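Local structure of extracellular serine protease (Aeromonas sobria, 3WQB) at residues A[491-496]-A[536-541]; A[498-503]-A[548-553]. The protein cleaves peptide bonds after paired basic residues (Lys-Lys or Lys-Arg) as a calcium-binding secreted serine protease, and probably acts as a potent virulence factor on host plasma proteins. The protein carries 1 engineered substitution. All coordinates share one frame; numbering follows the deposited sequence.

Contact 1: A[491-496]-A[536-541]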
# COMPACT_ATOMS: atom_id res chain seq x y z
N ILE A 491 -9.23 6.84 16.60
CA ILE A 491 -10.47 6.27 16.05
C ILE A 491 -10.40 4.76 16.14
O ILE A 491 -9.47 4.13 15.62
CB ILE A 491 -10.69 6.74 14.59
CG1 ILE A 491 -10.67 8.27 14.51
CG2 ILE A 491 -11.98 6.14 14.00
CD1 ILE A 491 -10.88 8.84 13.10
N GLU A 492 -11.39 4.17 16.80
CA GLU A 492 -11.42 2.74 17.10
C GLU A 492 -12.79 2.16 16.78
O GLU A 492 -13.80 2.84 16.88
CB GLU A 492 -11.08 2.55 18.58
CG GLU A 492 -10.65 1.15 19.01
CD GLU A 492 -9.91 1.13 20.36
OE1 GLU A 492 -9.59 0.01 20.83
OE2 GLU A 492 -9.64 2.21 20.95
N LEU A 493 -12.81 0.89 16.40
CA LEU A 493 -14.04 0.18 16.07
C LEU A 493 -14.17 -1.07 16.93
O LEU A 493 -13.18 -1.78 17.15
CB LEU A 493 -14.04 -0.20 14.59
CG LEU A 493 -15.32 -0.82 14.01
CD1 LEU A 493 -16.48 0.17 14.04
CD2 LEU A 493 -15.09 -1.33 12.60
N VAL A 494 -15.39 -1.33 17.42
CA VAL A 494 -15.67 -2.47 18.29
C VAL A 494 -16.73 -3.36 17.64
O VAL A 494 -17.78 -2.88 17.20
CB VAL A 494 -16.16 -2.00 19.69
CG1 VAL A 494 -16.24 -3.18 20.66
CG2 VAL A 494 -15.27 -0.90 20.29
N SER A 495 -16.45 -4.66 17.56
CA SER A 495 -17.37 -5.61 16.94
C SER A 495 -18.40 -6.13 17.95
O SER A 495 -18.25 -5.92 19.16
CB SER A 495 -16.58 -6.79 16.35
OG SER A 495 -16.11 -7.65 17.38
N PRO A 496 -19.44 -6.83 17.47
CA PRO A 496 -20.42 -7.43 18.38
C PRO A 496 -19.80 -8.34 19.45
O PRO A 496 -20.32 -8.43 20.56
CB PRO A 496 -21.34 -8.23 17.44
CG PRO A 496 -21.26 -7.48 16.15
CD PRO A 496 -19.84 -6.98 16.06
N ASN A 536 -8.67 -5.45 9.24
CA ASN A 536 -8.61 -6.89 9.08
C ASN A 536 -8.78 -7.65 10.40
O ASN A 536 -8.81 -8.89 10.42
CB ASN A 536 -7.28 -7.28 8.44
CG ASN A 536 -7.19 -6.84 7.00
OD1 ASN A 536 -8.13 -7.04 6.22
ND2 ASN A 536 -6.04 -6.25 6.61
N LYS A 537 -8.84 -6.91 11.51
CA LYS A 537 -8.83 -7.51 12.85
C LYS A 537 -9.95 -8.51 13.12
O LYS A 537 -9.80 -9.39 13.97
CB LYS A 537 -8.84 -6.39 13.89
CG LYS A 537 -9.01 -6.83 15.34
CD LYS A 537 -7.80 -7.64 15.83
CE LYS A 537 -7.97 -8.04 17.29
NZ LYS A 537 -7.96 -6.88 18.22
N PHE A 538 -11.06 -8.36 12.41
CA PHE A 538 -12.28 -9.10 12.72
C PHE A 538 -12.46 -10.36 11.87
O PHE A 538 -13.52 -10.99 11.89
CB PHE A 538 -13.49 -8.17 12.61
CG PHE A 538 -13.33 -6.90 13.36
CD1 PHE A 538 -13.43 -6.87 14.74
CD2 PHE A 538 -13.06 -5.70 12.69
CE1 PHE A 538 -13.27 -5.68 15.45
CE2 PHE A 538 -12.89 -4.50 13.39
CZ PHE A 538 -13.00 -4.50 14.77
N TYR A 539 -11.42 -10.73 11.13
CA TYR A 539 -11.48 -11.86 10.22
C TYR A 539 -11.98 -13.12 10.90
O TYR A 539 -11.39 -13.60 11.87
CB TYR A 539 -10.08 -12.10 9.64
CG TYR A 539 -10.05 -13.03 8.45
CD1 TYR A 539 -10.09 -12.53 7.15
CD2 TYR A 539 -9.99 -14.42 8.62
CE1 TYR A 539 -10.06 -13.38 6.06
CE2 TYR A 539 -9.96 -15.28 7.52
CZ TYR A 539 -9.99 -14.75 6.25
OH TYR A 539 -9.96 -15.59 5.15
N GLY A 540 -13.08 -13.67 10.37
CA GLY A 540 -13.63 -14.91 10.88
C GLY A 540 -14.77 -14.75 11.87
O GLY A 540 -15.48 -15.71 12.15
N GLU A 541 -14.92 -13.55 12.44
CA GLU A 541 -15.99 -13.29 13.41
C GLU A 541 -17.37 -13.21 12.75
O GLU A 541 -17.47 -12.98 11.55
CB GLU A 541 -15.73 -11.97 14.15
CG GLU A 541 -14.54 -12.02 15.09
CD GLU A 541 -14.44 -10.83 16.04
OE1 GLU A 541 -15.33 -9.94 16.03
OE2 GLU A 541 -13.46 -10.79 16.80
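A double turn between strands 527-535 and 545-553 of the P-domain sets F538 and E541 against L493 and S495, where strand 489-494 runs out. The loop shows how overlapping turns can present neighbouring residues to one strand end. A type I turn from N536 to Y539 closes through Y539 N to N536 O (3.3 Å); a type II turn from F538 to E541 follows, with E541 N bonded to F538 O at 3.0 Å and G540 in the third position, where its positive phi suits glycine. F538 belongs to both turns and turns its ring toward the strand. The far carbon CZ meets L493 O at 3.6 Å, the carbonyl oxygen lying at the ring edge and in its plane. On one flank CE2 touches L493 CD2 at 3.9 Å; on the other, CD1 packs obliquely on S495 CB at 3.5 Å. W547 adds an edge-to-face partner for the same ring. Beside the ring S495 OG donates to E541 OE1 at 2.8 Å, and OE1 receives it on its syn lone pair. With chi1 at 74°, the hydroxyl sits between the backbone N and the carbonyl carbon of S495, while E541 reaches it with a chain extended beyond CG. E541 OE2 is hydrogen-bonded by A403 N and probably paired with T499 OG1, so both oxygens of this buried acid are probably engaged and its rotation fixed. L493 also rests on V475 and V477 of strand 471-482, placing the contact in the sheet-on-sheet packing typical of the β-sandwich P-domain of furin-like proteases.

Contact 2: A[498-503]-A[548-553]; sequences GTRSIL and RLEVTD. With CA (calcium ion), chain D.
The guanidinium groups of R500 and R548 use their edges, not their faces, to share the carboxylate of E550. R500 NH2 donates to E550 OE1 at 2.7 Å, with the N-H...O angle bent to 145°. The oxygen is met on its syn side, but the donor stands out of the carboxylate plane, and the planes of guanidinium and carboxylate are 57° apart. R548, a neighbour in the same strand, takes the other oxygen side-on: its NE reaches E550 OE2 at 2.9 Å from the anti side, and its NH2 reaches the same atom at 3.2 Å from above the carboxylate plane. OE2 itself lies in the guanidinium plane of R548. The two cations approach edge to edge, R500 NH1 to R548 NH2 at 3.9 Å, a closeness probably eased by the carboxylate of E550, which both arginines bind. In R500 the bend at chi3 (71°) directs the guanidinium over strand 489-494 toward E550, and the two side chains cross at about a right angle. E492 OE1 holds R500 NE as well, so two acids probably offset the charge of this arginine, while E550 is likely kept ionised by its two bases. A smaller apolar touch joins L503 CD1 to L549 CD1 at 4.1 Å, with V477 of strand 471-482 against both leucines. Farther along strand 545-553, D553 chelates the calcium ion through both oxygens, in a site completed by D454, D488, A555, N578 and N579. Strand 489-494 runs between strands 500-502 and 545-553, antiparallel to each, so the salt-bridge network spans that strand; strand 460-466 flanks 545-553 on its other side.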
# COMPACT_ATOMS: atom_id res chain seq x y z
N GLY A 498 -17.06 -7.75 20.95
CA GLY A 498 -16.32 -6.90 21.86
C GLY A 498 -14.89 -6.71 21.41
O GLY A 498 -14.11 -6.04 22.08
N THR A 499 -14.52 -7.32 20.29
CA THR A 499 -13.17 -7.15 19.72
C THR A 499 -12.94 -5.70 19.29
O THR A 499 -13.83 -5.06 18.73
CB THR A 499 -13.00 -8.07 18.51
OG1 THR A 499 -13.39 -9.39 18.88
CG2 THR A 499 -11.56 -8.08 18.00
N ARG A 500 -11.75 -5.17 19.55
CA ARG A 500 -11.46 -3.78 19.22
C ARG A 500 -10.38 -3.67 18.16
O ARG A 500 -9.47 -4.52 18.10
CB ARG A 500 -11.00 -3.04 20.48
CG ARG A 500 -12.03 -3.03 21.60
CD ARG A 500 -11.42 -2.45 22.86
NE ARG A 500 -11.21 -1.01 22.75
CZ ARG A 500 -12.13 -0.09 22.99
NH1 ARG A 500 -13.35 -0.43 23.40
NH2 ARG A 500 -11.83 1.19 22.86
N SER A 501 -10.46 -2.62 17.34
CA SER A 501 -9.44 -2.36 16.32
C SER A 501 -9.24 -0.87 16.18
O SER A 501 -10.20 -0.13 15.90
CB SER A 501 -9.90 -2.93 14.98
OG SER A 501 -8.95 -2.70 13.96
N ILE A 502 -8.00 -0.41 16.38
CA ILE A 502 -7.69 1.00 16.18
C ILE A 502 -7.54 1.27 14.68
O ILE A 502 -6.62 0.77 14.03
CB ILE A 502 -6.44 1.41 16.98
CG1 ILE A 502 -6.74 1.32 18.48
CG2 ILE A 502 -5.96 2.81 16.57
CD1 ILE A 502 -5.52 1.37 19.39
N LEU A 503 -8.49 2.02 14.14
CA LEU A 503 -8.53 2.34 12.70
C LEU A 503 -7.58 3.47 12.36
O LEU A 503 -6.94 3.46 11.31
CB LEU A 503 -9.94 2.74 12.27
CG LEU A 503 -11.06 1.75 12.55
CD1 LEU A 503 -12.37 2.32 12.06
CD2 LEU A 503 -10.77 0.41 11.88
N ARG A 548 -19.52 -0.52 17.12
CA ARG A 548 -19.39 0.80 17.70
C ARG A 548 -18.13 1.52 17.25
O ARG A 548 -17.03 0.98 17.33
CB ARG A 548 -19.43 0.71 19.23
CG ARG A 548 -19.30 2.05 19.96
CD ARG A 548 -19.47 1.90 21.45
NE ARG A 548 -18.33 1.26 22.11
CZ ARG A 548 -18.34 0.02 22.62
NH1 ARG A 548 -19.43 -0.73 22.51
NH2 ARG A 548 -17.26 -0.47 23.21
N LEU A 549 -18.30 2.74 16.75
CA LEU A 549 -17.18 3.62 16.45
C LEU A 549 -16.89 4.50 17.66
O LEU A 549 -17.81 5.04 18.27
CB LEU A 549 -17.49 4.50 15.25
CG LEU A 549 -16.31 5.32 14.71
CD1 LEU A 549 -15.35 4.42 13.92
CD2 LEU A 549 -16.82 6.45 13.85
N GLU A 550 -15.61 4.63 17.98
CA GLU A 550 -15.18 5.45 19.11
C GLU A 550 -14.16 6.46 18.62
O GLU A 550 -13.22 6.08 17.92
CB GLU A 550 -14.57 4.57 20.20
CG GLU A 550 -15.56 3.69 20.92
CD GLU A 550 -14.98 2.93 22.09
OE1 GLU A 550 -13.74 2.97 22.32
OE2 GLU A 550 -15.77 2.30 22.82
N VAL A 551 -14.34 7.73 18.96
CA VAL A 551 -13.40 8.79 18.58
C VAL A 551 -13.06 9.59 19.84
O VAL A 551 -13.98 10.04 20.53
CB VAL A 551 -14.00 9.73 17.51
CG1 VAL A 551 -13.03 10.86 17.16
CG2 VAL A 551 -14.39 8.95 16.26
N THR A 552 -11.78 9.76 20.13
CA THR A 552 -11.33 10.51 21.31
C THR A 552 -10.23 11.49 20.92
O THR A 552 -9.34 11.14 20.16
CB THR A 552 -10.76 9.58 22.40
OG1 THR A 552 -11.64 8.47 22.62
CG2 THR A 552 -10.61 10.33 23.71
N ASP A 553 -10.32 12.71 21.45
CA ASP A 553 -9.22 13.66 21.37
C ASP A 553 -8.31 13.39 22.58
O ASP A 553 -8.74 13.51 23.72
CB ASP A 553 -9.79 15.09 21.38
CG ASP A 553 -8.72 16.19 21.43
OD1 ASP A 553 -7.61 15.99 21.97
OD2 ASP A 553 -9.01 17.30 20.93
CA CA D . -6.86 18.39 21.55

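How the contacts relate
Contacts 1 and 2 share one antiparallel sheet of the P-domain, and their centres lie 9 Å apart. Strand 489-494 of contact 1 separates the two strands of contact 2, and the segments alternate along the chain. Direct bonds tie them: E492 OE1 forms a salt bridge with R500 NE at 2.7 Å, and E541 OE2 makes a probable hydrogen bond with T499 OG1. F538 CE1 also packs on T499 O at 3.4 Å. The calcium held by D553 lies 17.5 Å from E550 CD, so the salt-bridge network is joined to that site along strand 545-553 without touching it. Both contacts stand away from the predicted charge relay residues of the subtilisin domain.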